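Putative lipoprotein (Bacteroides fragilis, PDB 3QNK) is a putative SusD-like lipoprotein of the outer membrane that probably helps capture glycans at the cell surface for uptake. Local coordinates at residues T498-D503 against K512-Y517. Sequence-based numbering, arbitrary orientation.
Sequences TPVPHD and KQNLGY
Gln513 and Val500 are joined by a pair of hydrogen bonds, the side-chain amide of the glutamine binding both the backbone N and the backbone O of the valine. Gln513 NE2 donates to Val500 O at 2.7 Å, nearly straight at 172°. At the other end of the same amide, Val500 N donates to Gln513 OE1 at 2.8 Å; both bonds lie in the plane of the accepting carbonyl, on a lone pair. With CG anti to the backbone N (chi1 -176°) and a bend at chi2, the glutamine chain folds so that OE1 also accepts from the backbone N of Asn514, 2.8 Å away. Three bonds therefore fix the rotation of this amide, and Val500 CB rests alongside it.

The second amide belongs to Asn514, whose ND2 reaches Thr498 O at 2.8 Å with a bent N-H...O angle of 145°. That oxygen lies in the asparagine's amide plane, although the donor is tilted from the carbonyl plane of Thr498. ND2 also donates to Tyr126 O, while OD1 accepts from Arg146, so both ends of this buried amide are engaged.

Apolar contact comes from Pro499, which sits over one face of the Tyr517 ring: Pro499 CB is 3.7 Å from the ring centroid in a CH-pi contact, and Pro499 CD is 3.8 Å from Tyr517 CZ. Tyr517 OH is hydrogen-bonded to Leu497 O, anchoring the far end of the ring.

A type II turn from Asn514 to Tyr517, with Gly516 at a positive phi, turns the chain so that the ring of Tyr517 lies against Pro499. Here the C-terminal tail of the SusD-family chain returns beyond helix 502-507 and is pinned to the extended Pro-Val-Pro segment leading into that helix by glutamine and asparagine side chains bonding to backbone.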
ATOM      1  N   THR B 498     -12.132  10.186 -11.626  1.00 40.88           N
ATOM      2  CA  THR B 498     -12.021   9.169 -10.551  1.00 40.29           C
ATOM      3  C   THR B 498     -12.323   9.816  -9.193  1.00 43.01           C
ATOM      4  O   THR B 498     -11.842  10.927  -8.961  1.00 43.98           O
ATOM      5  CB  THR B 498     -10.628   8.530 -10.594  1.00 43.15           C
ATOM      6  OG1 THR B 498     -10.512   7.889 -11.852  1.00 53.81           O
ATOM      7  CG2 THR B 498     -10.395   7.497  -9.476  1.00 32.65           C
ATOM      8  N   PRO B 499     -13.114   9.202  -8.277  1.00 39.84           N
ATOM      9  CA  PRO B 499     -13.358   9.880  -6.977  1.00 39.99           C
ATOM     10  C   PRO B 499     -12.092   9.954  -6.136  1.00 47.41           C
ATOM     11  O   PRO B 499     -11.212   9.084  -6.223  1.00 47.85           O
ATOM     12  CB  PRO B 499     -14.420   9.011  -6.287  1.00 40.22           C
ATOM     13  CG  PRO B 499     -14.444   7.746  -6.976  1.00 42.27           C
ATOM     14  CD  PRO B 499     -13.765   7.869  -8.313  1.00 39.14           C
ATOM     15  N   VAL B 500     -11.965  11.039  -5.391  1.00 44.93           N
ATOM     16  CA  VAL B 500     -10.874  11.181  -4.438  1.00 45.43           C
ATOM     17  C   VAL B 500     -11.292  10.275  -3.264  1.00 49.90           C
ATOM     18  O   VAL B 500     -12.466  10.323  -2.857  1.00 47.73           O
ATOM     19  CB  VAL B 500     -10.622  12.664  -4.028  1.00 49.08           C
ATOM     20  CG1 VAL B 500      -9.625  12.771  -2.878  1.00 49.43           C
ATOM     21  CG2 VAL B 500     -10.176  13.511  -5.222  1.00 48.08           C
ATOM     22  N   PRO B 501     -10.402   9.404  -2.743  1.00 48.64           N
ATOM     23  CA  PRO B 501     -10.791   8.532  -1.611  1.00 49.53           C
ATOM     24  C   PRO B 501     -11.406   9.314  -0.440  1.00 54.01           C
ATOM     25  O   PRO B 501     -10.906  10.367  -0.076  1.00 54.15           O
ATOM     26  CB  PRO B 501      -9.468   7.883  -1.228  1.00 50.79           C
ATOM     27  CG  PRO B 501      -8.732   7.853  -2.491  1.00 53.69           C
ATOM     28  CD  PRO B 501      -9.008   9.159  -3.131  1.00 49.33           C
ATOM     29  N   HIS B 502     -12.535   8.834   0.075  1.00 52.18           N
ATOM     30  CA  HIS B 502     -13.332   9.446   1.146  1.00 53.82           C
ATOM     31  C   HIS B 502     -12.529   9.871   2.358  1.00 61.34           C
ATOM     32  O   HIS B 502     -12.732  10.978   2.859  1.00 61.67           O
ATOM     33  CB  HIS B 502     -14.411   8.473   1.600  1.00 55.07           C
ATOM     34  CG  HIS B 502     -15.296   8.999   2.691  1.00 60.44           C
ATOM     35  ND1 HIS B 502     -16.283   9.943   2.436  1.00 62.45           N
ATOM     36  CD2 HIS B 502     -15.307   8.704   4.014  1.00 63.16           C
ATOM     37  CE1 HIS B 502     -16.892  10.137   3.586  1.00 62.30           C
ATOM     38  NE2 HIS B 502     -16.325   9.431   4.570  1.00 63.22           N
ATOM     39  N   ASP B 503     -11.647   8.986   2.848  1.00 59.54           N
ATOM     40  CA  ASP B 503     -10.867   9.244   4.054  1.00 60.05           C
ATOM     41  C   ASP B 503      -9.943  10.427   3.869  1.00 63.20           C
ATOM     42  O   ASP B 503      -9.673  11.140   4.835  1.00 63.73           O
ATOM     43  CB  ASP B 503     -10.088   7.988   4.482  1.00 61.88           C
ATOM     44  CG  ASP B 503     -10.919   6.921   5.175  1.00 71.92           C
ATOM     45  OD1 ASP B 503     -12.128   7.178   5.436  1.00 71.36           O
ATOM     46  OD2 ASP B 503     -10.356   5.846   5.497  1.00 80.39           O
ATOM     47  N   LYS B 512     -11.594  19.110  -1.641  1.00 49.49           N
ATOM     48  CA  LYS B 512     -12.906  18.972  -2.266  1.00 47.28           C
ATOM     49  C   LYS B 512     -12.968  17.752  -3.194  1.00 50.97           C
ATOM     50  O   LYS B 512     -12.012  17.431  -3.897  1.00 50.60           O
ATOM     51  CB  LYS B 512     -13.277  20.237  -3.036  1.00 47.54           C
ATOM     52  CG  LYS B 512     -13.539  21.431  -2.119  1.00 62.42           C
ATOM     53  CD  LYS B 512     -14.137  22.649  -2.868  1.00 76.16           C
ATOM     54  CE  LYS B 512     -13.373  23.169  -4.076  1.00 80.65           C
ATOM     55  NZ  LYS B 512     -13.733  24.583  -4.388  1.00 88.87           N
ATOM     56  N   GLN B 513     -14.097  17.055  -3.146  1.00 46.36           N
ATOM     57  CA  GLN B 513     -14.392  15.870  -3.930  1.00 44.53           C
ATOM     58  C   GLN B 513     -14.722  16.261  -5.356  1.00 48.28           C
ATOM     59  O   GLN B 513     -15.114  17.398  -5.606  1.00 48.61           O
ATOM     60  CB  GLN B 513     -15.590  15.124  -3.285  1.00 44.96           C
ATOM     61  CG  GLN B 513     -15.991  13.796  -3.913  1.00 39.84           C
ATOM     62  CD  GLN B 513     -14.830  12.834  -4.047  1.00 54.87           C
ATOM     63  OE1 GLN B 513     -14.126  12.808  -5.056  1.00 44.29           O
ATOM     64  NE2 GLN B 513     -14.595  12.039  -3.017  1.00 49.19           N
ATOM     65  N   ASN B 514     -14.574  15.319  -6.284  1.00 43.97           N
ATOM     66  CA  ASN B 514     -14.931  15.502  -7.673  1.00 43.21           C
ATOM     67  C   ASN B 514     -16.449  15.459  -7.780  1.00 49.91           C
ATOM     68  O   ASN B 514     -17.108  14.833  -6.947  1.00 50.92           O
ATOM     69  CB  ASN B 514     -14.275  14.431  -8.533  1.00 38.40           C
ATOM     70  CG  ASN B 514     -12.875  14.777  -8.929  1.00 56.24           C
ATOM     71  OD1 ASN B 514     -12.523  15.949  -9.088  1.00 55.75           O
ATOM     72  ND2 ASN B 514     -12.060  13.757  -9.173  1.00 50.96           N
ATOM     73  N   LEU B 515     -17.006  16.148  -8.783  1.00 46.09           N
ATOM     74  CA  LEU B 515     -18.433  16.207  -9.033  1.00 46.03           C
ATOM     75  C   LEU B 515     -19.091  14.804  -9.152  1.00 48.37           C
ATOM     76  O   LEU B 515     -18.563  13.908  -9.797  1.00 49.24           O
ATOM     77  CB  LEU B 515     -18.632  16.992 -10.318  1.00 46.54           C
ATOM     78  CG  LEU B 515     -20.028  17.471 -10.605  1.00 52.57           C
ATOM     79  CD1 LEU B 515     -20.239  18.898 -10.088  1.00 53.62           C
ATOM     80  CD2 LEU B 515     -20.276  17.396 -12.087  1.00 56.10           C
ATOM     81  N   GLY B 516     -20.228  14.646  -8.512  1.00 44.47           N
ATOM     82  CA  GLY B 516     -20.997  13.415  -8.573  1.00 44.71           C
ATOM     83  C   GLY B 516     -20.732  12.393  -7.495  1.00 49.09           C
ATOM     84  O   GLY B 516     -21.497  11.432  -7.375  1.00 48.70           O
ATOM     85  N   TYR B 517     -19.650  12.581  -6.711  1.00 44.70           N
ATOM     86  CA  TYR B 517     -19.297  11.676  -5.622  1.00 41.47           C
ATOM     87  C   TYR B 517     -19.419  12.360  -4.245  1.00 51.84           C
ATOM     88  O   TYR B 517     -19.614  13.611  -4.206  1.00 58.19           O
ATOM     89  CB  TYR B 517     -17.877  11.109  -5.809  1.00 41.67           C
ATOM     90  CG  TYR B 517     -17.615  10.489  -7.163  1.00 41.70           C
ATOM     91  CD1 TYR B 517     -18.112   9.226  -7.485  1.00 43.97           C
ATOM     92  CD2 TYR B 517     -16.822  11.135  -8.104  1.00 40.84           C
ATOM     93  CE1 TYR B 517     -17.854   8.642  -8.726  1.00 43.47           C
ATOM     94  CE2 TYR B 517     -16.548  10.557  -9.340  1.00 40.41           C
ATOM     95  CZ  TYR B 517     -17.063   9.310  -9.647  1.00 48.11           C
ATOM     96  OH  TYR B 517     -16.775   8.759 -10.874  1.00 52.86           O
ATOM     97  OXT TYR B 517     -19.346  11.620  -3.224  1.00 53.91           O
TER